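Local coordinates for lipoprotein (PDB 4JG9) that is of unknown function but, as a putative lipoprotein of Bacillus anthracis, may bind lipid, at residues Ser43-Ser48 and Ser105-Lys110; Met91-Asp96 and Thr140-Leu145. One frame throughout, in Å; residues are numbered along the deposited sequence.

Overall arrangement
The regular structure of this chain is almost all strand, in two antiparallel sheets, and strand 102-110 links the two contacts. In contact 1 the loop 43-48 packs on one face of that strand. In contact 2 strand 88-94, which precedes it in the chain, pairs with the edge strand 142-147 of the other sheet. The centres lie about 20 Å apart, on opposite sides of the chain's centre, and the segments alternate: 43-48, 91-96, 105-110, 140-145. I106, pointing away from the loop, bridges them: its CD1 is 3.9 Å from CZ2 of W92. Part of strand 102-110, S105 to L109, is thus covered on one face by the loop and packed against the other sheet on the opposite one.

Contact 1: Ser43-Ser48 and Ser105-Lys110; sequences SFFHLS and SIIALK
F45 lies across the side chains of I107 and L109 and makes the middle of this contact. Its CG stands anti to the backbone N (chi1 168°), which carries the ring along the strand toward L109 and leaves the CB over the tip of I107: CD1 of I107 sits 3.5 Å from CB of F45. The other branch of the same isoleucine, CG2, reaches the ring itself in an off-centre CH-pi contact, 4.3 Å from the F45 ring centroid. At the far end of the ring, L109 comes from the opposite direction and sets its CD1 3.6 Å from CZ of F45. I107 therefore holds the root of the phenylalanine and one flank of its ring, while L109 meets the end.

F44 flanks this group on the S105 side. Its CG is held between the backbone N and the carbonyl carbon (chi1 52°), and the end of the ring comes nearer the strand although its CB does not point there. CE1 of F44 then lies 4.0 Å from CD1 of I107, and CZ of F44 is 3.7 Å from OG of S105. That hydroxyl has its hydrogen bond with T131. On the opposite flank L47 adds a looser touch, CD2 to CD2 of L109 at 4.4 Å.

Y160, on the adjacent strand 153-161, packs against F44, F45 and I107, and S126 of the second subunit lies against F44. No hydrogen bond joins 43-48 to 105-110, even though F44-L47 and S105-L109 run in nearly the same direction, 16° apart. The loop is thus not an added strand; it lies over the S105, I107 and L109 side of the strand, almost wholly through carbon contacts, and the association of the two segments probably rests mainly on hydrophobic burial.

Contact 2: Met91-Asp96 and Thr140-Leu145; sequences MWYFLD and TNELPL
W92 and L143 form an antiparallel hydrogen-bonded pair, flanked by the non-hydrogen-bonded pairs M91-P144 and Y93-E142, with the two strands at 151°. W92 N gives to L143 O at 2.8 Å, L143 N returns a bond to W92 O, and F94 N continues the pairing with a nearly straight bond (178°) to N141 O.

On one face L145 crosses W92 at about a right angle and lays CD1 over the indole, 3.6 Å from the centroid of its five-membered ring. Farther along, the F94 ring presents its edge to L143, whose CB is 3.7 Å from CE2 of F94; CG2 of T140 meets the same ring atom obliquely. On the other face the bent chain of M91, a selenomethionine, brings SE to 4.2 Å from CD of P144. Y93 and E142 run side by side there, ring and carboxylate planes 87° apart. A water bridges F94 O and N141 OD1.

Strand 142-147 ends its sheet within the chain, while strand 75-78 lies beyond 88-94 and packs I75 on W92 and F94. The W92 and L145 side faces the second sheet, where L145 touches L104 of strand 102-110 and F94 touches I136 of strand 131-136.

Contact 1: Ser43-Ser48 and Ser105-Lys110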
loop_
_atom_site.group_PDB
_atom_site.type_symbol
_atom_site.label_atom_id
_atom_site.label_comp_id
_atom_site.label_asym_id
_atom_site.label_seq_id
_atom_site.Cartn_x
_atom_site.Cartn_y
_atom_site.Cartn_z
ATOM N N SER A 43 -8.347 -2.360 6.657
ATOM C CA SER A 43 -9.461 -2.096 7.566
ATOM C C SER A 43 -9.179 -2.505 9.010
ATOM O O SER A 43 -9.857 -2.040 9.920
ATOM C CB SER A 43 -10.720 -2.792 7.079
ATOM O OG SER A 43 -10.570 -4.190 7.207
ATOM N N PHE A 44 -8.205 -3.388 9.219
ATOM C CA PHE A 44 -7.867 -3.823 10.578
ATOM C C PHE A 44 -6.891 -2.882 11.252
ATOM O O PHE A 44 -6.537 -3.079 12.415
ATOM C CB PHE A 44 -7.364 -5.280 10.628
ATOM C CG PHE A 44 -6.240 -5.581 9.669
ATOM C CD1 PHE A 44 -4.914 -5.356 10.030
ATOM C CD2 PHE A 44 -6.512 -6.102 8.403
ATOM C CE1 PHE A 44 -3.859 -5.650 9.141
ATOM C CE2 PHE A 44 -5.480 -6.397 7.511
ATOM C CZ PHE A 44 -4.146 -6.175 7.881
ATOM N N PHE A 45 -6.491 -1.829 10.561
ATOM C CA PHE A 45 -5.601 -0.866 11.171
ATOM C C PHE A 45 -6.360 0.318 11.735
ATOM O O PHE A 45 -7.164 0.932 11.053
ATOM C CB PHE A 45 -4.563 -0.349 10.187
ATOM C CG PHE A 45 -3.814 0.842 10.695
ATOM C CD1 PHE A 45 -2.765 0.689 11.573
ATOM C CD2 PHE A 45 -4.177 2.115 10.319
ATOM C CE1 PHE A 45 -2.081 1.781 12.054
ATOM C CE2 PHE A 45 -3.499 3.214 10.796
ATOM C CZ PHE A 45 -2.448 3.045 11.664
ATOM N N HIS A 46 -6.085 0.629 12.991
ATOM C CA HIS A 46 -6.683 1.772 13.648
ATOM C C HIS A 46 -5.582 2.595 14.275
ATOM O O HIS A 46 -4.589 2.061 14.741
ATOM C CB HIS A 46 -7.678 1.332 14.716
ATOM C CG HIS A 46 -8.675 0.329 14.234
ATOM N ND1 HIS A 46 -9.691 0.650 13.362
ATOM C CD2 HIS A 46 -8.815 -0.989 14.507
ATOM C CE1 HIS A 46 -10.411 -0.430 13.114
ATOM N NE2 HIS A 46 -9.899 -1.437 13.796
ATOM N N LEU A 47 -5.767 3.901 14.290
ATOM C CA LEU A 47 -4.777 4.804 14.844
ATOM C C LEU A 47 -4.563 4.572 16.330
ATOM O O LEU A 47 -3.512 4.876 16.869
ATOM C CB LEU A 47 -5.148 6.254 14.567
ATOM C CG LEU A 47 -4.664 6.763 13.216
ATOM C CD1 LEU A 47 -5.033 8.219 13.024
ATOM C CD2 LEU A 47 -3.164 6.583 13.104
ATOM N N SER A 48 -5.580 4.071 17.008
ATOM C CA SER A 48 -5.469 3.901 18.450
ATOM C C SER A 48 -4.253 3.079 18.875
ATOM O O SER A 48 -3.853 3.162 20.031
ATOM C CB SER A 48 -6.740 3.283 19.035
ATOM O OG SER A 48 -7.006 2.012 18.463
ATOM N N SER A 105 1.234 -9.398 8.923
ATOM C CA SER A 105 1.188 -8.028 8.412
ATOM C C SER A 105 2.033 -7.072 9.250
ATOM O O SER A 105 2.096 -7.171 10.481
ATOM C CB SER A 105 -0.254 -7.496 8.356
ATOM O OG SER A 105 -1.124 -8.356 7.642
ATOM N N ILE A 106 2.687 -6.145 8.566
ATOM C CA ILE A 106 3.416 -5.095 9.237
ATOM C C ILE A 106 2.985 -3.751 8.680
ATOM O O ILE A 106 3.118 -3.496 7.487
ATOM C CB ILE A 106 4.921 -5.224 9.049
ATOM C CG1 ILE A 106 5.426 -6.498 9.717
ATOM C CG2 ILE A 106 5.623 -4.016 9.662
ATOM C CD1 ILE A 106 6.810 -6.868 9.282
ATOM N N ILE A 107 2.470 -2.894 9.553
ATOM C CA ILE A 107 2.040 -1.559 9.174
ATOM C C ILE A 107 2.870 -0.540 9.941
ATOM O O ILE A 107 2.799 -0.486 11.169
ATOM C CB ILE A 107 0.570 -1.348 9.527
ATOM C CG1 ILE A 107 -0.301 -2.406 8.831
ATOM C CG2 ILE A 107 0.132 0.064 9.175
ATOM C CD1 ILE A 107 -1.790 -2.173 9.002
ATOM N N ALA A 108 3.625 0.284 9.221
ATOM C CA ALA A 108 4.583 1.201 9.840
ATOM C C ALA A 108 4.107 2.646 9.824
ATOM O O ALA A 108 3.398 3.085 8.897
ATOM C CB ALA A 108 5.928 1.095 9.145
ATOM N N LEU A 109 4.465 3.378 10.869
ATOM C CA LEU A 109 4.247 4.823 10.893
ATOM C C LEU A 109 5.464 5.521 11.452
ATOM O O LEU A 109 6.040 5.098 12.461
ATOM C CB LEU A 109 3.026 5.196 11.732
ATOM C CG LEU A 109 1.694 4.786 11.103
ATOM C CD1 LEU A 109 1.138 3.551 11.791
ATOM C CD2 LEU A 109 0.704 5.946 11.124
ATOM N N LYS A 110 5.851 6.605 10.800
ATOM C CA LYS A 110 6.953 7.394 11.285
ATOM C C LYS A 110 6.493 8.183 12.497
ATOM O O LYS A 110 5.295 8.429 12.682
ATOM C CB LYS A 110 7.457 8.345 10.196
ATOM C CG LYS A 110 8.841 8.891 10.478
ATOM C CD LYS A 110 9.358 9.722 9.340
ATOM C CE LYS A 110 10.779 10.153 9.662
ATOM N NZ LYS A 110 11.364 11.014 8.606
#

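Contact 2: Met91-Asp96 and Thr140-Leu145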
loop_
_atom_site.group_PDB
_atom_site.type_symbol
_atom_site.label_atom_id
_atom_site.label_comp_id
_atom_site.label_asym_id
_atom_site.label_seq_id
_atom_site.Cartn_x
_atom_site.Cartn_y
_atom_site.Cartn_z
HETATM N N MSE A 91 16.257 -11.044 9.112
HETATM C CA MSE A 91 15.672 -12.236 9.673
HETATM C C MSE A 91 14.733 -11.905 10.838
HETATM O O MSE A 91 15.091 -11.165 11.764
HETATM C CB MSE A 91 16.767 -13.227 10.062
HETATM C CG MSE A 91 17.049 -14.259 8.949
HETATM SE SE MSE A 91 15.673 -15.655 9.014
HETATM C CE MSE A 91 15.568 -15.577 10.951
ATOM N N TRP A 92 13.513 -12.428 10.763
ATOM C CA TRP A 92 12.552 -12.254 11.843
ATOM C C TRP A 92 12.435 -13.539 12.648
ATOM O O TRP A 92 12.586 -14.637 12.101
ATOM C CB TRP A 92 11.199 -11.826 11.298
ATOM C CG TRP A 92 11.156 -10.370 11.008
ATOM C CD1 TRP A 92 11.870 -9.704 10.047
ATOM C CD2 TRP A 92 10.359 -9.385 11.673
ATOM N NE1 TRP A 92 11.575 -8.361 10.082
ATOM C CE2 TRP A 92 10.645 -8.137 11.065
ATOM C CE3 TRP A 92 9.433 -9.431 12.720
ATOM C CZ2 TRP A 92 10.036 -6.947 11.469
ATOM C CZ3 TRP A 92 8.826 -8.241 13.124
ATOM C CH2 TRP A 92 9.132 -7.017 12.495
ATOM N N TYR A 93 12.181 -13.393 13.948
ATOM C CA TYR A 93 12.149 -14.531 14.858
ATOM C C TYR A 93 10.850 -14.576 15.647
ATOM O O TYR A 93 10.456 -13.577 16.276
ATOM C CB TYR A 93 13.334 -14.461 15.829
ATOM C CG TYR A 93 14.687 -14.530 15.166
ATOM C CD1 TYR A 93 15.299 -13.384 14.672
ATOM C CD2 TYR A 93 15.368 -15.737 15.051
ATOM C CE1 TYR A 93 16.553 -13.441 14.071
ATOM C CE2 TYR A 93 16.617 -15.805 14.450
ATOM C CZ TYR A 93 17.208 -14.654 13.966
ATOM O OH TYR A 93 18.449 -14.708 13.366
ATOM N N PHE A 94 10.207 -15.744 15.638
ATOM C CA PHE A 94 8.930 -15.936 16.315
ATOM C C PHE A 94 9.133 -16.692 17.610
ATOM O O PHE A 94 9.042 -17.919 17.641
ATOM C CB PHE A 94 7.947 -16.650 15.385
ATOM C CG PHE A 94 7.837 -15.993 14.048
ATOM C CD1 PHE A 94 7.192 -14.777 13.917
ATOM C CD2 PHE A 94 8.418 -16.563 12.932
ATOM C CE1 PHE A 94 7.113 -14.154 12.700
ATOM C CE2 PHE A 94 8.341 -15.946 11.711
ATOM C CZ PHE A 94 7.689 -14.739 11.593
ATOM N N LEU A 95 9.416 -15.931 18.665
ATOM C CA LEU A 95 9.832 -16.455 19.956
ATOM C C LEU A 95 8.672 -17.047 20.724
ATOM O O LEU A 95 8.842 -17.984 21.510
ATOM C CB LEU A 95 10.479 -15.339 20.781
ATOM C CG LEU A 95 11.479 -14.465 20.011
ATOM C CD1 LEU A 95 11.916 -13.283 20.850
ATOM C CD2 LEU A 95 12.700 -15.289 19.601
ATOM N N ASP A 96 7.489 -16.493 20.493
ATOM C CA ASP A 96 6.285 -16.944 21.174
ATOM C C ASP A 96 5.986 -18.414 20.825
ATOM O O ASP A 96 5.745 -18.756 19.655
ATOM C CB ASP A 96 5.129 -16.028 20.780
ATOM C CG ASP A 96 3.856 -16.309 21.548
ATOM O OD1 ASP A 96 3.774 -17.334 22.260
ATOM O OD2 ASP A 96 2.920 -15.488 21.427
ATOM N N THR A 140 6.954 -22.026 12.751
ATOM C CA THR A 140 7.772 -21.289 11.791
ATOM C C THR A 140 9.127 -20.870 12.354
ATOM O O THR A 140 10.154 -21.023 11.709
ATOM C CB THR A 140 7.047 -20.032 11.286
ATOM O OG1 THR A 140 5.802 -20.405 10.700
ATOM C CG2 THR A 140 7.877 -19.326 10.248
ATOM N N ASN A 141 9.114 -20.344 13.568
ATOM C CA ASN A 141 10.335 -19.964 14.256
ATOM C C ASN A 141 11.055 -18.767 13.654
ATOM O O ASN A 141 11.251 -17.764 14.319
ATOM C CB ASN A 141 11.268 -21.160 14.384
ATOM C CG ASN A 141 10.695 -22.241 15.267
ATOM O OD1 ASN A 141 9.792 -21.995 16.061
ATOM N ND2 ASN A 141 11.215 -23.447 15.132
ATOM N N GLU A 142 11.453 -18.875 12.394
ATOM C CA GLU A 142 12.156 -17.777 11.742
ATOM C C GLU A 142 11.774 -17.586 10.278
ATOM O O GLU A 142 11.391 -18.521 9.594
ATOM C CB GLU A 142 13.670 -17.918 11.906
ATOM C CG GLU A 142 14.315 -18.939 10.995
ATOM C CD GLU A 142 15.806 -19.056 11.221
ATOM O OE1 GLU A 142 16.252 -18.919 12.374
ATOM O OE2 GLU A 142 16.532 -19.295 10.240
ATOM N N LEU A 143 11.898 -16.353 9.807
ATOM C CA LEU A 143 11.487 -15.971 8.460
ATOM C C LEU A 143 12.208 -14.704 7.993
ATOM O O LEU A 143 12.204 -13.685 8.679
ATOM C CB LEU A 143 9.960 -15.767 8.413
ATOM C CG LEU A 143 9.339 -15.463 7.033
ATOM C CD1 LEU A 143 9.373 -16.681 6.133
ATOM C CD2 LEU A 143 7.923 -14.915 7.142
ATOM N N PRO A 144 12.824 -14.759 6.810
ATOM C CA PRO A 144 13.509 -13.589 6.253
ATOM C C PRO A 144 12.545 -12.647 5.561
ATOM O O PRO A 144 11.727 -13.090 4.775
ATOM C CB PRO A 144 14.479 -14.187 5.236
ATOM C CG PRO A 144 14.026 -15.578 5.000
ATOM C CD PRO A 144 12.880 -15.917 5.910
ATOM N N LEU A 145 12.619 -11.367 5.903
ATOM C CA LEU A 145 11.762 -10.355 5.310
ATOM C C LEU A 145 12.603 -9.210 4.769
ATOM O O LEU A 145 13.484 -8.678 5.463
ATOM C CB LEU A 145 10.798 -9.806 6.357
ATOM C CG LEU A 145 9.834 -10.818 6.970
ATOM C CD1 LEU A 145 8.962 -10.140 8.024
ATOM C CD2 LEU A 145 8.990 -11.447 5.883
HETATM O O HOH W 1 8.056 -20.345 17.569
#